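Local coordinates for protein putative acyl-CoA thioester hydrolase YbhC (Escherichia coli K-12, PDB 3GRH) that is an outer-membrane lipoprotein of the pectinesterase family, a putative thioesterase that neither binds pectin nor shows pectinesterase activity, at residues T30-S35 against D390-N395; N316-F321 against Y401-E406; N347-V352 against S375-A380. All blocks are in the same frame, centred on the assembly; numbering follows the deposited sequence.

Overall arrangement
All three contacts lie toward the C-terminal end of a parallel beta-helix, and in each, one arginine donates to an oxygen of the other segment. Interaction 1 is at the surface, where the N-terminal segment 30-35 meets 390-395 through an apolar patch as much as through a hydrogen bond. Interaction 2 is partly buried and interaction 3 buried; their centres are about 9 Å apart, and both reach neighbouring parallel strands, 351-355 and 403-407. There apolar packing gives way to two-nitrogen grips, on a backbone carbonyl in interaction 2 and on an asparagine side chain in interaction 3. Interactions 2 and 3 join directly, Arg403 donating to the carbonyl of Asn349.

Interaction 1 of 3, residues T30-S35 against D390-N395; sequences TAPGTS and DEIQRN
Arg394 reaches across to Pro32 with its guanidinium group, while Ile392, two residues earlier on the same side, fills the space beside Ala31 and Pro32. Ile392 is the chain to follow. Its CB points at the N-terminal segment, and CG2 branches off anti to the backbone N, leaving CG1 beside that nitrogen (chi1 -71°). From CG1 the chain runs out to CD1, which does the touching. Ile392 CD1 lies 3.6 Å from Ala31 CB and equally close to Pro32 N, and the CD carbon of the Pro32 ring is 3.9 Å from it. The methyl therefore sits at the junction of the two residues, where the peptide bond is cis and turns the backbone back on itself.

Next to this apolar patch, the Arg394 chain is extended from CG to NE and delivers NH1 to Pro32 O at 3.1 Å. The N-H points fairly straight at the oxygen (155°) and meets a lone pair in the carbonyl plane. Pro32 CB lies over one face of the guanidinium, 3.7 Å from Arg394 NH1, so a single proline supplies both an acceptor and an apolar cover. The charge has its stronger partner elsewhere: NH2 forms a salt bridge with Glu44 and also bonds Ile39 O, while NH1 has a second acceptor in Asn382 O.

Ile392 is on strand 391-393 of the hairpin with 385-387, and Arg394 follows it; the contact is surface packing, away from the annotated sites, of the N-terminal segment with its type VIa cis-proline turn against a C-terminal hairpin at one end of a parallel beta-helix.

Interaction 2 of 3, residues N316-F321 against Y401-E406; sequences NIYYGF and YNRMWE
Arg403 holds the carbonyl oxygen of Ile317 with both terminal nitrogens of its guanidinium. The stronger bond runs from Arg403 NH1 to Ile317 O, 2.8 Å long with an N-H...O angle of 149°. From Arg403 NH2 the same Ile317 O is 3.1 Å away, and the bond is weak. This belongs to the parallel beta-helix of the pectinesterase family: Arg403 belongs to the segment that runs into strand 403-407, and Ile317 lies in the loop that leads from strand 307-311 into strand 321-324.

The oxygen approaches the edge of the guanidinium, near its plane, as a two-nitrogen grip requires. Seen from the carbonyl, however, NH1 is tilted 28° from the C=O plane. The side chain gets there by bending: CG is anti to the carbonyl carbon, and a turn at chi3 (-67°) swings the end toward the loop.

NH2 has another task, donating to Asn349 O on the connection into strand 351-355, which lies between strands 321-324 and 403-407 in the sheet. Arg403 thus ties the loop ahead of one strand to the turn ahead of the next, bridging successive levels of the helix. With an alanine here, the carbonyls of Ile317 and Asn349 would probably lose this shared donor, and the 316-321 loop its tie to the last strand.

Packing around the polar core is thin. Ile317 loses some surface to the other segment, but its side chain leads away from Arg403, toward Gln265. Tyr318 points its CB away, and its backbone makes the nearer approach, with Tyr318 CA 3.9 Å from Arg403 NH1.

Interaction 3 of 3, residues N347-V352 against S375-A380; sequences NTNGQV and SNRPFA
The two backbones stay well apart: the CA atoms of Asn349 and Arg377 are 10.2 Å from each other, so side chains must span the gap. Segment 347-352 runs from a turn into strand 351-355, whereas 375-380 is an irregular loop after strand 369-373. That loop begins with an ST turn, in which Ser375 OG accepts from Arg377 N (3.2 Å).

Arg377 points its CB across the gap. It is extended through its first two torsions, with CG anti to the backbone N (chi1 174°), then bends at chi3. Arg377 NH2 and NH1 both donate end-on to Asn349 OD1, at 3.0 and 3.1 Å. The oxygen lies at the guanidinium's edge, close to its plane, but the amide and guanidinium planes are turned 65° apart. Both nitrogens come from the same face of the amide: NH2 is tilted from the carbonyl plane, and NH1 stands above it, off the lone pairs.

The rest of each group is also engaged. Arg377 NE forms a salt bridge with Asp343, which also bonds Ser375 OG, and Asn349 ND2 donates to Tyr401 O, which, with OD1 held by Arg377, should fix which way the amide faces.

This buried polar link joins loops of successive beta-helix turns in the pectinesterase fold, with the Arg377 side chain about 9 Å from that of Arg340, a substrate-binding residue by similarity.

Interaction 1 of 3, residues T30-S35 against D390-N395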
loop_
_atom_site.group_PDB
_atom_site.type_symbol
_atom_site.label_atom_id
_atom_site.label_comp_id
_atom_site.label_asym_id
_atom_site.label_seq_id
_atom_site.Cartn_x
_atom_site.Cartn_y
_atom_site.Cartn_z
ATOM N N THR A 30 -20.429 -17.880 -3.324
ATOM C CA THR A 30 -21.882 -17.597 -3.191
ATOM C C THR A 30 -22.123 -17.001 -1.825
ATOM O O THR A 30 -21.594 -17.519 -0.841
ATOM C CB THR A 30 -22.805 -18.821 -3.481
ATOM O OG1 THR A 30 -23.193 -19.477 -2.277
ATOM C CG2 THR A 30 -22.175 -19.850 -4.456
ATOM N N ALA A 31 -22.824 -15.865 -1.805
ATOM C CA ALA A 31 -23.180 -15.167 -0.589
ATOM C C ALA A 31 -24.177 -16.019 0.239
ATOM O O ALA A 31 -25.065 -16.674 -0.307
ATOM C CB ALA A 31 -23.776 -13.835 -0.897
ATOM N N PRO A 32 -24.092 -15.956 1.578
ATOM C CA PRO A 32 -23.260 -15.065 2.360
ATOM C C PRO A 32 -21.895 -15.553 2.733
ATOM O O PRO A 32 -21.196 -14.809 3.440
ATOM C CB PRO A 32 -24.092 -14.896 3.602
ATOM C CG PRO A 32 -24.636 -16.242 3.805
ATOM C CD PRO A 32 -24.962 -16.762 2.442
ATOM N N GLY A 33 -21.542 -16.755 2.280
ATOM C CA GLY A 33 -20.293 -17.414 2.559
ATOM C C GLY A 33 -20.365 -18.064 3.908
ATOM O O GLY A 33 -21.449 -18.525 4.383
ATOM N N THR A 34 -19.192 -18.170 4.528
ATOM C CA THR A 34 -19.067 -18.752 5.828
ATOM C C THR A 34 -18.495 -17.803 6.840
ATOM O O THR A 34 -18.019 -16.722 6.518
ATOM C CB THR A 34 -18.174 -19.981 5.755
ATOM O OG1 THR A 34 -16.844 -19.623 5.470
ATOM C CG2 THR A 34 -18.617 -20.887 4.703
ATOM N N SER A 35 -18.549 -18.186 8.112
ATOM C CA SER A 35 -17.922 -17.396 9.150
ATOM C C SER A 35 -16.443 -17.190 8.910
ATOM O O SER A 35 -15.872 -16.172 9.397
ATOM C CB SER A 35 -18.131 -18.070 10.508
ATOM O OG SER A 35 -19.492 -18.083 10.747
ATOM N N ASP A 390 -36.321 -13.494 1.477
ATOM C CA ASP A 390 -35.073 -14.248 1.319
ATOM C C ASP A 390 -33.890 -13.429 0.829
ATOM O O ASP A 390 -33.189 -13.840 -0.088
ATOM C CB ASP A 390 -35.307 -15.446 0.372
ATOM C CG ASP A 390 -36.617 -16.160 0.649
ATOM O OD1 ASP A 390 -37.208 -15.888 1.717
ATOM O OD2 ASP A 390 -37.077 -16.967 -0.204
ATOM N N GLU A 391 -33.635 -12.295 1.475
ATOM C CA GLU A 391 -32.549 -11.413 1.081
ATOM C C GLU A 391 -31.572 -11.378 2.251
ATOM O O GLU A 391 -31.996 -11.277 3.396
ATOM C CB GLU A 391 -33.120 -10.031 0.719
ATOM C CG GLU A 391 -34.013 -10.078 -0.548
ATOM C CD GLU A 391 -35.240 -9.140 -0.512
ATOM O OE1 GLU A 391 -35.150 -8.041 0.082
ATOM O OE2 GLU A 391 -36.294 -9.495 -1.093
ATOM N N ILE A 392 -30.283 -11.529 1.964
ATOM C CA ILE A 392 -29.267 -11.504 3.025
ATOM C C ILE A 392 -29.264 -10.126 3.591
ATOM O O ILE A 392 -29.318 -9.138 2.828
ATOM C CB ILE A 392 -27.866 -11.830 2.468
ATOM C CG1 ILE A 392 -27.822 -13.315 2.087
ATOM C CG2 ILE A 392 -26.724 -11.447 3.479
ATOM C CD1 ILE A 392 -26.822 -13.658 0.982
ATOM N N GLN A 393 -29.259 -10.073 4.919
ATOM C CA GLN A 393 -29.156 -8.848 5.670
ATOM C C GLN A 393 -27.995 -8.882 6.649
ATOM O O GLN A 393 -27.909 -9.752 7.513
ATOM C CB GLN A 393 -30.434 -8.617 6.437
ATOM C CG GLN A 393 -31.437 -7.760 5.743
ATOM C CD GLN A 393 -32.730 -7.724 6.515
ATOM O OE1 GLN A 393 -32.753 -8.059 7.704
ATOM N NE2 GLN A 393 -33.819 -7.338 5.854
ATOM N N ARG A 394 -27.106 -7.908 6.549
ATOM C CA ARG A 394 -26.164 -7.712 7.633
ATOM C C ARG A 394 -25.611 -6.322 7.573
ATOM O O ARG A 394 -25.612 -5.708 6.521
ATOM C CB ARG A 394 -25.102 -8.803 7.651
ATOM C CG ARG A 394 -24.550 -9.008 6.309
ATOM C CD ARG A 394 -23.426 -10.037 6.160
ATOM N NE ARG A 394 -23.352 -10.220 4.712
ATOM C CZ ARG A 394 -22.734 -11.192 4.059
ATOM N NH1 ARG A 394 -21.964 -12.062 4.655
ATOM N NH2 ARG A 394 -22.867 -11.277 2.756
ATOM N N ASN A 395 -25.255 -5.797 8.721
ATOM C CA ASN A 395 -24.622 -4.486 8.775
ATOM C C ASN A 395 -23.144 -4.680 8.475
ATOM O O ASN A 395 -22.381 -5.264 9.284
ATOM C CB ASN A 395 -24.833 -3.889 10.148
ATOM C CG ASN A 395 -24.077 -2.585 10.378
ATOM O OD1 ASN A 395 -23.363 -2.080 9.522
ATOM N ND2 ASN A 395 -24.212 -2.055 11.635
#

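Interaction 2 of 3, residues N316-F321 against Y401-E406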
loop_
_atom_site.group_PDB
_atom_site.type_symbol
_atom_site.label_atom_id
_atom_site.label_comp_id
_atom_site.label_asym_id
_atom_site.label_seq_id
_atom_site.Cartn_x
_atom_site.Cartn_y
_atom_site.Cartn_z
ATOM N N ASN A 316 -15.296 3.876 12.371
ATOM C CA ASN A 316 -16.309 4.782 11.867
ATOM C C ASN A 316 -16.214 5.102 10.383
ATOM O O ASN A 316 -17.066 5.817 9.825
ATOM C CB ASN A 316 -16.316 6.113 12.624
ATOM C CG ASN A 316 -14.978 6.845 12.541
ATOM O OD1 ASN A 316 -14.006 6.343 13.042
ATOM N ND2 ASN A 316 -14.925 8.010 11.847
ATOM N N ILE A 317 -15.152 4.643 9.753
ATOM C CA ILE A 317 -14.824 4.890 8.319
ATOM C C ILE A 317 -15.167 3.640 7.554
ATOM O O ILE A 317 -14.852 2.517 7.970
ATOM C CB ILE A 317 -13.339 5.277 8.123
ATOM C CG1 ILE A 317 -13.103 6.611 8.829
ATOM C CG2 ILE A 317 -12.890 5.202 6.671
ATOM C CD1 ILE A 317 -13.840 7.805 8.205
ATOM N N TYR A 318 -15.860 3.799 6.428
ATOM C CA TYR A 318 -16.403 2.631 5.766
ATOM C C TYR A 318 -15.492 1.994 4.747
ATOM O O TYR A 318 -15.692 0.860 4.343
ATOM C CB TYR A 318 -17.730 2.990 5.103
ATOM C CG TYR A 318 -18.864 3.295 6.047
ATOM C CD1 TYR A 318 -18.737 3.140 7.403
ATOM C CD2 TYR A 318 -20.059 3.730 5.547
ATOM C CE1 TYR A 318 -19.802 3.459 8.296
ATOM C CE2 TYR A 318 -21.134 4.036 6.396
ATOM C CZ TYR A 318 -21.005 3.888 7.751
ATOM O OH TYR A 318 -22.097 4.211 8.582
ATOM N N TYR A 319 -14.450 2.710 4.339
ATOM C CA TYR A 319 -13.648 2.296 3.191
ATOM C C TYR A 319 -12.243 2.239 3.553
ATOM O O TYR A 319 -11.657 3.255 3.980
ATOM C CB TYR A 319 -13.869 3.225 1.973
ATOM C CG TYR A 319 -15.266 3.194 1.523
ATOM C CD1 TYR A 319 -15.720 2.091 0.893
ATOM C CD2 TYR A 319 -16.194 4.155 1.847
ATOM C CE1 TYR A 319 -16.999 1.952 0.531
ATOM C CE2 TYR A 319 -17.547 3.980 1.496
ATOM C CZ TYR A 319 -17.919 2.858 0.833
ATOM O OH TYR A 319 -19.217 2.621 0.410
ATOM N N GLY A 320 -11.679 0.999 3.423
ATOM C CA GLY A 320 -10.306 0.700 3.555
ATOM C C GLY A 320 -9.634 0.350 2.240
ATOM O O GLY A 320 -9.453 1.225 1.436
ATOM N N PHE A 321 -9.441 -0.931 2.018
ATOM C CA PHE A 321 -8.765 -1.432 0.835
ATOM C C PHE A 321 -9.677 -2.071 -0.136
ATOM O O PHE A 321 -10.548 -2.841 0.292
ATOM C CB PHE A 321 -7.648 -2.404 1.186
ATOM C CG PHE A 321 -6.558 -1.870 2.078
ATOM C CD1 PHE A 321 -6.284 -0.553 2.226
ATOM C CD2 PHE A 321 -5.729 -2.752 2.663
ATOM C CE1 PHE A 321 -5.245 -0.085 3.104
ATOM C CE2 PHE A 321 -4.733 -2.307 3.564
ATOM C CZ PHE A 321 -4.475 -1.010 3.753
ATOM N N TYR A 401 -17.911 -7.791 14.352
ATOM C CA TYR A 401 -17.324 -8.669 13.369
ATOM C C TYR A 401 -16.230 -7.967 12.594
ATOM O O TYR A 401 -16.153 -6.735 12.557
ATOM C CB TYR A 401 -18.413 -9.123 12.386
ATOM C CG TYR A 401 -19.469 -9.902 13.084
ATOM C CD1 TYR A 401 -19.331 -11.267 13.289
ATOM C CD2 TYR A 401 -20.607 -9.296 13.457
ATOM C CE1 TYR A 401 -20.282 -11.988 13.870
ATOM C CE2 TYR A 401 -21.585 -10.015 14.113
ATOM C CZ TYR A 401 -21.411 -11.346 14.316
ATOM O OH TYR A 401 -22.385 -12.079 14.969
ATOM N N ASN A 402 -15.443 -8.750 11.850
ATOM C CA ASN A 402 -14.469 -8.154 10.970
ATOM C C ASN A 402 -15.156 -7.640 9.704
ATOM O O ASN A 402 -16.310 -7.910 9.463
ATOM C CB ASN A 402 -13.396 -9.197 10.671
ATOM C CG ASN A 402 -12.391 -9.334 11.773
ATOM O OD1 ASN A 402 -11.423 -8.526 11.920
ATOM N ND2 ASN A 402 -12.596 -10.311 12.612
ATOM N N ARG A 403 -14.416 -6.901 8.917
ATOM C CA ARG A 403 -14.867 -6.238 7.704
ATOM C C ARG A 403 -13.956 -6.584 6.543
ATOM O O ARG A 403 -13.583 -5.758 5.729
ATOM C CB ARG A 403 -14.865 -4.724 7.936
ATOM C CG ARG A 403 -15.778 -4.268 8.994
ATOM C CD ARG A 403 -16.096 -2.794 8.894
ATOM N NE ARG A 403 -14.896 -1.984 9.162
ATOM C CZ ARG A 403 -14.817 -0.684 9.037
ATOM N NH1 ARG A 403 -15.849 -0.055 8.571
ATOM N NH2 ARG A 403 -13.711 -0.045 9.346
ATOM N N MET A 404 -13.708 -7.877 6.413
ATOM C CA MET A 404 -12.905 -8.464 5.338
ATOM C C MET A 404 -13.799 -9.389 4.497
ATOM O O MET A 404 -14.358 -10.395 4.968
ATOM C CB MET A 404 -11.667 -9.116 6.014
ATOM C CG MET A 404 -11.055 -8.093 6.853
ATOM S SD MET A 404 -10.224 -8.626 8.223
ATOM C CE MET A 404 -8.765 -8.504 7.346
ATOM N N TRP A 405 -13.942 -9.003 3.238
ATOM C CA TRP A 405 -14.941 -9.569 2.342
ATOM C C TRP A 405 -14.444 -9.921 0.948
ATOM O O TRP A 405 -13.451 -9.353 0.514
ATOM C CB TRP A 405 -16.052 -8.560 2.086
ATOM C CG TRP A 405 -16.558 -7.793 3.271
ATOM C CD1 TRP A 405 -16.153 -6.598 3.626
ATOM C CD2 TRP A 405 -17.550 -8.198 4.250
ATOM N NE1 TRP A 405 -16.857 -6.159 4.753
ATOM C CE2 TRP A 405 -17.671 -7.152 5.181
ATOM C CE3 TRP A 405 -18.314 -9.338 4.443
ATOM C CZ2 TRP A 405 -18.565 -7.204 6.254
ATOM C CZ3 TRP A 405 -19.193 -9.387 5.514
ATOM C CH2 TRP A 405 -19.337 -8.357 6.381
ATOM N N GLU A 406 -15.129 -10.889 0.309
ATOM C CA GLU A 406 -14.831 -11.270 -1.044
ATOM C C GLU A 406 -16.071 -11.215 -1.861
ATOM O O GLU A 406 -17.162 -11.350 -1.352
ATOM C CB GLU A 406 -14.304 -12.653 -1.098
ATOM C CG GLU A 406 -12.892 -12.776 -0.547
ATOM C CD GLU A 406 -12.439 -14.142 -0.655
ATOM O OE1 GLU A 406 -12.021 -14.658 -1.774
ATOM O OE2 GLU A 406 -12.646 -14.778 0.380
#

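Interaction 3 of 3, residues N347-V352 against S375-A380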
loop_
_atom_site.group_PDB
_atom_site.type_symbol
_atom_site.label_atom_id
_atom_site.label_comp_id
_atom_site.label_asym_id
_atom_site.label_seq_id
_atom_site.Cartn_x
_atom_site.Cartn_y
_atom_site.Cartn_z
ATOM N N ASN A 347 -10.242 1.877 18.240
ATOM C CA ASN A 347 -11.265 2.245 17.296
ATOM C C ASN A 347 -10.875 1.825 15.899
ATOM O O ASN A 347 -11.174 2.539 14.981
ATOM C CB ASN A 347 -11.541 3.744 17.320
ATOM C CG ASN A 347 -12.866 4.117 16.629
ATOM O OD1 ASN A 347 -13.890 3.417 16.769
ATOM N ND2 ASN A 347 -12.855 5.235 15.884
ATOM N N THR A 348 -10.222 0.691 15.744
ATOM C CA THR A 348 -9.833 0.181 14.418
ATOM C C THR A 348 -10.610 -1.117 14.142
ATOM O O THR A 348 -10.776 -1.928 15.050
ATOM C CB THR A 348 -8.317 -0.149 14.364
ATOM O OG1 THR A 348 -7.597 1.098 14.485
ATOM C CG2 THR A 348 -7.941 -0.864 13.091
ATOM N N ASN A 349 -11.024 -1.294 12.893
ATOM C CA ASN A 349 -11.629 -2.561 12.438
ATOM C C ASN A 349 -11.340 -2.653 10.951
ATOM O O ASN A 349 -12.064 -2.133 10.128
ATOM C CB ASN A 349 -13.129 -2.570 12.718
ATOM C CG ASN A 349 -13.724 -3.894 12.484
ATOM O OD1 ASN A 349 -13.010 -4.905 12.469
ATOM N ND2 ASN A 349 -15.051 -3.943 12.469
ATOM N N GLY A 350 -10.173 -3.190 10.577
ATOM C CA GLY A 350 -9.746 -3.030 9.224
ATOM C C GLY A 350 -10.704 -3.509 8.154
ATOM O O GLY A 350 -11.280 -4.588 8.245
ATOM N N GLN A 351 -10.794 -2.775 7.063
ATOM C CA GLN A 351 -11.705 -3.068 6.042
ATOM C C GLN A 351 -11.022 -3.392 4.692
ATOM O O GLN A 351 -10.116 -2.676 4.258
ATOM C CB GLN A 351 -12.592 -1.867 5.839
ATOM C CG GLN A 351 -13.859 -2.207 5.073
ATOM C CD GLN A 351 -13.878 -2.071 3.608
ATOM O OE1 GLN A 351 -12.999 -1.485 2.988
ATOM N NE2 GLN A 351 -14.920 -2.620 3.002
ATOM N N VAL A 352 -11.433 -4.493 4.093
ATOM C CA VAL A 352 -10.903 -4.899 2.780
ATOM C C VAL A 352 -11.894 -5.678 2.044
ATOM O O VAL A 352 -12.607 -6.505 2.616
ATOM C CB VAL A 352 -9.595 -5.621 2.871
ATOM C CG1 VAL A 352 -9.675 -6.729 3.757
ATOM C CG2 VAL A 352 -9.108 -6.075 1.464
ATOM N N SER A 375 -3.800 -7.016 18.827
ATOM C CA SER A 375 -4.824 -7.354 19.768
ATOM C C SER A 375 -5.166 -8.824 19.880
ATOM O O SER A 375 -5.789 -9.214 20.865
ATOM C CB SER A 375 -6.106 -6.667 19.388
ATOM O OG SER A 375 -6.501 -7.230 18.149
ATOM N N ASN A 376 -4.756 -9.619 18.888
ATOM C CA ASN A 376 -5.094 -11.024 18.786
ATOM C C ASN A 376 -6.576 -11.285 18.806
ATOM O O ASN A 376 -6.990 -12.360 19.132
ATOM C CB ASN A 376 -4.358 -11.858 19.816
ATOM C CG ASN A 376 -2.877 -11.566 19.833
ATOM O OD1 ASN A 376 -2.251 -11.477 18.782
ATOM N ND2 ASN A 376 -2.292 -11.461 21.050
ATOM N N ARG A 377 -7.349 -10.303 18.336
ATOM C CA ARG A 377 -8.781 -10.428 18.245
ATOM C C ARG A 377 -9.146 -11.529 17.248
ATOM O O ARG A 377 -8.734 -11.483 16.083
ATOM C CB ARG A 377 -9.375 -9.123 17.789
ATOM C CG ARG A 377 -10.861 -9.229 17.538
ATOM C CD ARG A 377 -11.507 -7.908 17.179
ATOM N NE ARG A 377 -10.886 -7.161 16.067
ATOM C CZ ARG A 377 -11.519 -6.672 15.015
ATOM N NH1 ARG A 377 -12.810 -6.920 14.817
ATOM N NH2 ARG A 377 -10.829 -5.974 14.155
ATOM N N PRO A 378 -9.866 -12.546 17.683
ATOM C CA PRO A 378 -10.129 -13.654 16.777
ATOM C C PRO A 378 -10.889 -13.237 15.535
ATOM O O PRO A 378 -11.755 -12.390 15.616
ATOM C CB PRO A 378 -10.974 -14.595 17.638
ATOM C CG PRO A 378 -10.538 -14.296 19.007
ATOM C CD PRO A 378 -10.338 -12.834 19.059
ATOM N N PHE A 379 -10.577 -13.838 14.382
ATOM C CA PHE A 379 -11.297 -13.469 13.188
ATOM C C PHE A 379 -12.749 -13.883 13.345
ATOM O O PHE A 379 -13.029 -14.996 13.850
ATOM C CB PHE A 379 -10.764 -14.120 11.939
ATOM C CG PHE A 379 -11.560 -13.774 10.764
ATOM C CD1 PHE A 379 -11.450 -12.502 10.209
ATOM C CD2 PHE A 379 -12.426 -14.679 10.163
ATOM C CE1 PHE A 379 -12.206 -12.130 9.095
ATOM C CE2 PHE A 379 -13.204 -14.287 9.067
ATOM C CZ PHE A 379 -13.076 -13.029 8.523
ATOM N N ALA A 380 -13.667 -13.006 12.958
ATOM C CA ALA A 380 -15.116 -13.286 13.036
ATOM C C ALA A 380 -15.811 -12.742 11.846
ATOM O O ALA A 380 -15.927 -11.546 11.682
ATOM C CB ALA A 380 -15.703 -12.610 14.307
#